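Local atomic coordinates of TOXN (Pectobacterium atrosepticum, PDB entry 2XDB), a protein that acts in antiviral defence as the endoribonuclease toxin of a type III toxin-antitoxin system, cleaving RNA at AAA(U/G) sequences and binding single repeats of the ToxI RNA. Residues A[44-49]-A[92-97]; A[84-89]-A[130-135]. One frame throughout, in Å; residues are numbered along the deposited sequence.

Both interactions involve the antiparallel sheet in which strands 45-52 and 80-91 are neighbours; the centres of the two interactions lie about 14 Å apart. Interaction 1 (44-49 with 92-97) prolongs the pairing of these strands into the loop that leads to strand 97-99; it is partly buried, with apolar side chains inside and an ion pair near the surface. Interaction 2 (84-89 with 130-135) is buried and seats helix 125-140 against a short break in strand 80-91; no hydrogen bond crosses it, and its chemistry is mainly that of apolar side chains. The two meet where Met89 packs against Tyr47, Leu48 and Ala49. Nucleotides touch both segments of interaction 2; interaction 1 stays about 9 Å from the RNA at its nearest atom.

Interaction 1: residues A[44-49]-A[92-97]; sequences GHKYLA and IIEAEV. With SO4 (sulfate ion), chain C.
Lys46 and Ile92 face each other with CA atoms 5.8 Å apart, and Ile92 N donates to Lys46 O at 2.9 Å. The return link is indirect: water 1 accepts from Lys46 N and donates to Ile92 O, 2.6 Å from that oxygen, in place of a second direct bond. The extended chain of Lys46 takes NZ to Glu94 OE2, a salt bridge of 2.7 Å. NZ approaches on the syn side, 27° out of the carboxylate plane; the bend of Glu94 at chi2 (-139°) brings its carboxylate to Lys46. In the fold, the Lys46-Ile92 pair follows the backbone pairing of Leu48 with Ile90 between the antiparallel strands 45-52 and 80-91, after which the chain makes a 3-10 turn at 94-95 on its way to strand 97-99. Leu48 is buried: its CG lies 4.0 Å from Ile92 CG2, while CD1 reaches on to Val97 CG2 at 3.7 Å. Tyr4 and Ile6 of strand 3-6 touch both Leu48 and Val97. Near the surface, the single N-H of Glu94 is shared weakly between O3 and O4 of a sulfate ion whose exact placement is doubtful, probably from the crystallisation liquor.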
loop_
_atom_site.group_PDB
_atom_site.type_symbol
_atom_site.label_atom_id
_atom_site.label_comp_id
_atom_site.label_asym_id
_atom_site.label_seq_id
_atom_site.Cartn_x
_atom_site.Cartn_y
_atom_site.Cartn_z
ATOM N N GLY A 44 4.464 17.203 -4.028
ATOM C CA GLY A 44 5.492 16.545 -4.806
ATOM C C GLY A 44 5.906 15.167 -4.311
ATOM O O GLY A 44 6.989 14.696 -4.653
ATOM N N HIS A 45 5.064 14.502 -3.521
ATOM C CA HIS A 45 5.342 13.116 -3.149
ATOM C C HIS A 45 4.345 12.142 -3.759
ATOM O O HIS A 45 3.172 12.469 -3.931
ATOM C CB HIS A 45 5.356 12.945 -1.635
ATOM C CG HIS A 45 6.120 14.011 -0.924
ATOM N ND1 HIS A 45 7.454 14.251 -1.160
ATOM C CD2 HIS A 45 5.735 14.907 0.015
ATOM C CE1 HIS A 45 7.859 15.247 -0.393
ATOM N NE2 HIS A 45 6.835 15.661 0.332
ATOM N N LYS A 46 4.824 10.942 -4.075
ATOM C CA LYS A 46 3.963 9.859 -4.539
ATOM C C LYS A 46 3.973 8.717 -3.541
ATOM O O LYS A 46 5.029 8.139 -3.258
ATOM C CB LYS A 46 4.421 9.367 -5.912
ATOM C CG LYS A 46 4.379 10.477 -6.930
ATOM C CD LYS A 46 4.835 10.072 -8.305
ATOM C CE LYS A 46 4.610 11.255 -9.232
ATOM N NZ LYS A 46 5.070 11.020 -10.617
ATOM N N TYR A 47 2.799 8.402 -3.004
ATOM C CA TYR A 47 2.676 7.330 -2.032
ATOM C C TYR A 47 2.164 6.036 -2.639
ATOM O O TYR A 47 1.246 6.043 -3.457
ATOM C CB TYR A 47 1.737 7.762 -0.906
ATOM C CG TYR A 47 2.428 8.565 0.167
ATOM C CD1 TYR A 47 2.961 7.942 1.289
ATOM C CD2 TYR A 47 2.570 9.936 0.049
ATOM C CE1 TYR A 47 3.607 8.662 2.262
ATOM C CE2 TYR A 47 3.210 10.664 1.020
ATOM C CZ TYR A 47 3.733 10.021 2.120
ATOM O OH TYR A 47 4.376 10.750 3.090
ATOM N N LEU A 48 2.751 4.921 -2.223
ATOM C CA LEU A 48 2.186 3.607 -2.506
ATOM C C LEU A 48 1.822 2.962 -1.182
ATOM O O LEU A 48 2.478 3.206 -0.170
ATOM C CB LEU A 48 3.192 2.712 -3.234
ATOM C CG LEU A 48 3.697 3.165 -4.598
ATOM C CD1 LEU A 48 4.579 2.076 -5.216
ATOM C CD2 LEU A 48 2.520 3.493 -5.507
ATOM N N ALA A 49 0.793 2.116 -1.191
ATOM C CA ALA A 49 0.358 1.439 0.028
ATOM C C ALA A 49 0.478 -0.072 -0.114
ATOM O O ALA A 49 0.210 -0.619 -1.179
ATOM C CB ALA A 49 -1.066 1.806 0.343
ATOM N N ILE A 92 7.653 7.261 -2.504
ATOM C CA ILE A 92 8.554 6.460 -3.327
ATOM C C ILE A 92 9.347 7.288 -4.324
ATOM O O ILE A 92 8.976 8.403 -4.666
ATOM C CB ILE A 92 7.810 5.358 -4.099
ATOM C CG1 ILE A 92 6.761 5.964 -5.034
ATOM C CG2 ILE A 92 7.159 4.393 -3.138
ATOM C CD1 ILE A 92 7.262 6.189 -6.438
ATOM N N ILE A 93 10.455 6.716 -4.764
ATOM C CA ILE A 93 11.264 7.232 -5.854
ATOM C C ILE A 93 10.953 6.358 -7.071
ATOM O O ILE A 93 10.958 5.130 -6.970
ATOM C CB ILE A 93 12.742 7.059 -5.503
ATOM C CG1 ILE A 93 13.107 7.917 -4.306
ATOM C CG2 ILE A 93 13.621 7.412 -6.664
ATOM C CD1 ILE A 93 14.510 7.652 -3.812
ATOM N N GLU A 94 10.685 6.960 -8.223
ATOM C CA GLU A 94 10.230 6.154 -9.368
ATOM C C GLU A 94 11.206 5.060 -9.807
ATOM O O GLU A 94 10.783 3.976 -10.195
ATOM C CB GLU A 94 9.828 7.035 -10.550
ATOM C CG GLU A 94 8.924 8.174 -10.128
ATOM C CD GLU A 94 7.784 8.439 -11.090
ATOM O OE1 GLU A 94 7.406 7.528 -11.863
ATOM O OE2 GLU A 94 7.253 9.568 -11.048
ATOM N N ALA A 95 12.503 5.338 -9.734
ATOM C CA ALA A 95 13.512 4.349 -10.104
ATOM C C ALA A 95 13.592 3.157 -9.158
ATOM O O ALA A 95 14.145 2.129 -9.528
ATOM C CB ALA A 95 14.885 4.995 -10.229
ATOM N N GLU A 96 13.074 3.290 -7.937
ATOM C CA GLU A 96 13.145 2.188 -6.978
ATOM C C GLU A 96 11.848 1.374 -6.944
ATOM O O GLU A 96 11.645 0.508 -6.085
ATOM C CB GLU A 96 13.481 2.710 -5.590
ATOM C CG GLU A 96 14.815 3.416 -5.507
ATOM C CD GLU A 96 15.933 2.651 -6.183
ATOM O OE1 GLU A 96 16.782 3.297 -6.836
ATOM O OE2 GLU A 96 15.965 1.412 -6.068
ATOM N N VAL A 97 10.985 1.639 -7.915
ATOM C CA VAL A 97 9.647 1.090 -7.926
ATOM C C VAL A 97 9.358 0.438 -9.265
ATOM O O VAL A 97 9.956 0.794 -10.264
ATOM C CB VAL A 97 8.654 2.209 -7.674
ATOM C CG1 VAL A 97 7.538 2.188 -8.689
ATOM C CG2 VAL A 97 8.163 2.143 -6.243
HETATM S S SO4 C . 10.811 10.728 -9.311
HETATM O O1 SO4 C . 11.473 12.015 -9.126
HETATM O O2 SO4 C . 9.806 10.868 -10.358
HETATM O O3 SO4 C . 11.794 9.722 -9.707
HETATM O O4 SO4 C . 10.168 10.324 -8.062
HETATM O O HOH W 1 8.048 10.748 -4.090
#

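Interaction 2: residues A[84-89]-A[130-135]; sequences INLKFM and SKSDTL. With nucleotides of chain B.
The 3-10 turn at 86-87 approaches one side of helix 125-140, with CA atoms 6.5 Å apart for Leu86 and Ser132 and 7.5 Å for Lys87 and Leu135. Leu86 points at the helix and divides its contacts: CD1 meets Lys131 CB, the two side chains crossing at about a right angle, CD2 lies 3.4 Å from Ser132 OG, and CB is 3.8 Å from Leu135 CD2. Leu135 directs CG toward the turn (chi1 174°), and its CD2 touches Leu86 and Lys87 CA. Met89, extended beyond CG, brings CE to 3.9 Å from Ser132 O. The hydroxyl of Ser132 is hydrogen-bonded to Ile128 O, one helical turn back, and Lys131 NZ leaves the contact for the carbonyls of Glu63 and Ser65. Away from the helix, the U2 base of chain B lies over one face of the Phe88 ring, its N3 3.3 Å above the plane, with Lys87 CG over the opposite face. Lys87 NZ donates to Asn85 OD1 and lies 3.0 Å from OP1 of U3 of chain B. With no hydrogen bond between the segments, the junction rests on van der Waals contact, mostly of Leu86, Met89 and Leu135, some of it against oxygens of Ser132, while Lys87 and Phe88 also meet the RNA.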
loop_
_atom_site.group_PDB
_atom_site.type_symbol
_atom_site.label_atom_id
_atom_site.label_comp_id
_atom_site.label_asym_id
_atom_site.label_seq_id
_atom_site.Cartn_x
_atom_site.Cartn_y
_atom_site.Cartn_z
ATOM N N ILE A 84 -5.862 -2.949 1.921
ATOM C CA ILE A 84 -4.782 -2.017 1.653
ATOM C C ILE A 84 -4.397 -1.391 2.984
ATOM O O ILE A 84 -5.235 -0.791 3.653
ATOM C CB ILE A 84 -5.239 -0.905 0.715
ATOM C CG1 ILE A 84 -5.743 -1.472 -0.605
ATOM C CG2 ILE A 84 -4.113 0.065 0.455
ATOM C CD1 ILE A 84 -6.291 -0.392 -1.546
ATOM N N ASN A 85 -3.143 -1.543 3.393
ATOM C CA ASN A 85 -2.728 -1.012 4.685
ATOM C C ASN A 85 -2.242 0.434 4.584
ATOM O O ASN A 85 -1.041 0.715 4.631
ATOM C CB ASN A 85 -1.672 -1.902 5.311
ATOM C CG ASN A 85 -2.033 -2.327 6.713
ATOM O OD1 ASN A 85 -2.735 -1.616 7.431
ATOM N ND2 ASN A 85 -1.555 -3.495 7.112
ATOM N N LEU A 86 -3.192 1.349 4.431
ATOM C CA LEU A 86 -2.875 2.753 4.256
ATOM C C LEU A 86 -1.915 3.321 5.316
ATOM O O LEU A 86 -1.093 4.182 5.008
ATOM C CB LEU A 86 -4.166 3.575 4.214
ATOM C CG LEU A 86 -5.078 3.225 3.048
ATOM C CD1 LEU A 86 -6.384 3.956 3.182
ATOM C CD2 LEU A 86 -4.402 3.543 1.713
ATOM N N LYS A 87 -2.017 2.860 6.557
ATOM C CA LYS A 87 -1.219 3.466 7.622
ATOM C C LYS A 87 0.264 3.187 7.484
ATOM O O LYS A 87 1.080 3.788 8.171
ATOM C CB LYS A 87 -1.721 3.062 9.011
ATOM C CG LYS A 87 -1.784 1.594 9.295
ATOM C CD LYS A 87 -2.260 1.406 10.732
ATOM C CE LYS A 87 -2.046 -0.001 11.251
ATOM N NZ LYS A 87 -2.825 -0.971 10.432
ATOM N N PHE A 88 0.617 2.280 6.582
ATOM C CA PHE A 88 2.022 2.041 6.280
ATOM C C PHE A 88 2.382 2.358 4.843
ATOM O O PHE A 88 3.306 1.770 4.308
ATOM C CB PHE A 88 2.402 0.603 6.579
ATOM C CG PHE A 88 2.084 0.190 7.966
ATOM C CD1 PHE A 88 1.352 -0.956 8.212
ATOM C CD2 PHE A 88 2.496 0.962 9.034
ATOM C CE1 PHE A 88 1.048 -1.331 9.502
ATOM C CE2 PHE A 88 2.195 0.588 10.331
ATOM C CZ PHE A 88 1.465 -0.556 10.561
ATOM N N MET A 89 1.652 3.270 4.215
ATOM C CA MET A 89 2.034 3.756 2.895
ATOM C C MET A 89 3.340 4.542 3.003
ATOM O O MET A 89 3.683 5.035 4.082
ATOM C CB MET A 89 0.946 4.650 2.323
ATOM C CG MET A 89 0.728 5.918 3.117
ATOM S SD MET A 89 -0.608 6.890 2.415
ATOM C CE MET A 89 -0.568 8.311 3.504
ATOM N N SER A 130 -9.035 9.505 -1.056
ATOM C CA SER A 130 -9.556 10.441 -0.082
ATOM C C SER A 130 -9.196 10.004 1.329
ATOM O O SER A 130 -8.864 10.824 2.175
ATOM C CB SER A 130 -11.058 10.580 -0.237
ATOM O OG SER A 130 -11.596 11.189 0.920
ATOM N N LYS A 131 -9.253 8.703 1.588
ATOM C CA LYS A 131 -8.817 8.197 2.881
ATOM C C LYS A 131 -7.331 8.454 3.088
ATOM O O LYS A 131 -6.914 8.779 4.190
ATOM C CB LYS A 131 -9.113 6.712 3.015
ATOM C CG LYS A 131 -10.569 6.396 3.244
ATOM C CD LYS A 131 -10.818 4.916 3.090
ATOM C CE LYS A 131 -12.265 4.581 3.350
ATOM N NZ LYS A 131 -12.487 4.516 4.804
ATOM N N SER A 132 -6.536 8.315 2.030
ATOM C CA SER A 132 -5.095 8.505 2.153
ATOM C C SER A 132 -4.789 9.941 2.543
ATOM O O SER A 132 -3.986 10.195 3.434
ATOM C CB SER A 132 -4.381 8.147 0.854
ATOM O OG SER A 132 -4.572 6.779 0.542
ATOM N N ASP A 133 -5.453 10.876 1.876
ATOM C CA ASP A 133 -5.238 12.288 2.113
ATOM C C ASP A 133 -5.598 12.643 3.550
ATOM O O ASP A 133 -4.862 13.366 4.222
ATOM C CB ASP A 133 -6.065 13.124 1.133
ATOM C CG ASP A 133 -5.791 14.625 1.255
ATOM O OD1 ASP A 133 -4.614 15.014 1.401
ATOM O OD2 ASP A 133 -6.755 15.424 1.193
ATOM N N THR A 134 -6.727 12.133 4.030
ATOM C CA THR A 134 -7.177 12.514 5.359
ATOM C C THR A 134 -6.293 11.846 6.398
ATOM O O THR A 134 -6.041 12.398 7.464
ATOM C CB THR A 134 -8.652 12.150 5.604
ATOM O OG1 THR A 134 -9.466 12.723 4.576
ATOM C CG2 THR A 134 -9.117 12.684 6.945
ATOM N N LEU A 135 -5.806 10.658 6.069
ATOM C CA LEU A 135 -4.940 9.925 6.978
ATOM C C LEU A 135 -3.686 10.732 7.247
ATOM O O LEU A 135 -3.309 10.962 8.402
ATOM C CB LEU A 135 -4.587 8.562 6.400
ATOM C CG LEU A 135 -3.566 7.753 7.181
ATOM C CD1 LEU A 135 -4.100 7.452 8.564
ATOM C CD2 LEU A 135 -3.236 6.471 6.434
ATOM P P U B 2 -0.147 -7.522 10.638
ATOM O OP1 U B 2 -1.227 -8.086 11.467
ATOM O OP2 U B 2 -0.455 -7.009 9.281
ATOM O "O5'" U B 2 0.591 -6.412 11.489
ATOM C "C5'" U B 2 0.987 -6.630 12.832
ATOM C "C4'" U B 2 1.726 -5.428 13.359
ATOM O "O4'" U B 2 2.995 -5.273 12.671
ATOM C "C3'" U B 2 1.024 -4.100 13.149
ATOM O "O3'" U B 2 0.045 -3.862 14.135
ATOM C "C2'" U B 2 2.171 -3.113 13.201
ATOM O "O2'" U B 2 2.551 -2.917 14.550
ATOM C "C1'" U B 2 3.284 -3.898 12.512
ATOM N N1 U B 2 3.436 -3.629 11.063
ATOM C C2 U B 2 4.179 -2.541 10.671
ATOM O O2 U B 2 4.688 -1.786 11.468
ATOM N N3 U B 2 4.292 -2.358 9.319
ATOM C C4 U B 2 3.757 -3.151 8.327
ATOM O O4 U B 2 3.949 -2.874 7.141
ATOM C C5 U B 2 3.009 -4.264 8.812
ATOM C C6 U B 2 2.881 -4.460 10.126
ATOM P P U B 3 -1.016 -2.689 13.951
ATOM O OP1 U B 3 -1.252 -2.560 12.493
ATOM O OP2 U B 3 -0.499 -1.525 14.707
ATOM O "O5'" U B 3 -2.287 -3.345 14.631
ATOM C "C5'" U B 3 -3.011 -4.311 13.885
ATOM C "C4'" U B 3 -3.517 -5.428 14.757
ATOM O "O4'" U B 3 -2.436 -6.328 15.102
ATOM C "C3'" U B 3 -4.085 -5.007 16.095
ATOM O "O3'" U B 3 -5.407 -4.523 15.975
ATOM C "C2'" U B 3 -3.972 -6.289 16.908
ATOM O "O2'" U B 3 -5.003 -7.192 16.548
ATOM C "C1'" U B 3 -2.655 -6.862 16.390
ATOM N N1 U B 3 -1.497 -6.526 17.238
ATOM C C2 U B 3 -0.362 -7.291 17.068
ATOM O O2 U B 3 -0.288 -8.205 16.262
ATOM N N3 U B 3 0.690 -6.948 17.872
ATOM C C4 U B 3 0.718 -5.940 18.810
ATOM O O4 U B 3 1.751 -5.762 19.453
ATOM C C5 U B 3 -0.500 -5.193 18.929
ATOM C C6 U B 3 -1.543 -5.505 18.156
ATOM P P U B 21 -9.225 16.978 6.269
ATOM O OP1 U B 21 -9.722 15.788 5.523
ATOM O OP2 U B 21 -7.943 16.879 7.013
ATOM O "O5'" U B 21 -9.182 18.227 5.285
ATOM C "C5'" U B 21 -8.795 19.515 5.751
ATOM C "C4'" U B 21 -9.594 20.636 5.121
ATOM O "O4'" U B 21 -9.497 20.584 3.669
ATOM C "C3'" U B 21 -11.087 20.676 5.447
ATOM O "O3'" U B 21 -11.498 22.041 5.553
ATOM C "C2'" U B 21 -11.711 20.079 4.189
ATOM O "O2'" U B 21 -13.060 20.430 3.983
ATOM C "C1'" U B 21 -10.800 20.672 3.117
ATOM N N1 U B 21 -10.831 20.112 1.732
ATOM C C2 U B 21 -11.434 18.897 1.432
ATOM O O2 U B 21 -11.992 18.181 2.247
ATOM N N3 U B 21 -11.364 18.532 0.104
ATOM C C4 U B 21 -10.771 19.222 -0.938
ATOM O O4 U B 21 -10.793 18.755 -2.081
ATOM C C5 U B 21 -10.172 20.461 -0.552
ATOM C C6 U B 21 -10.224 20.843 0.730
#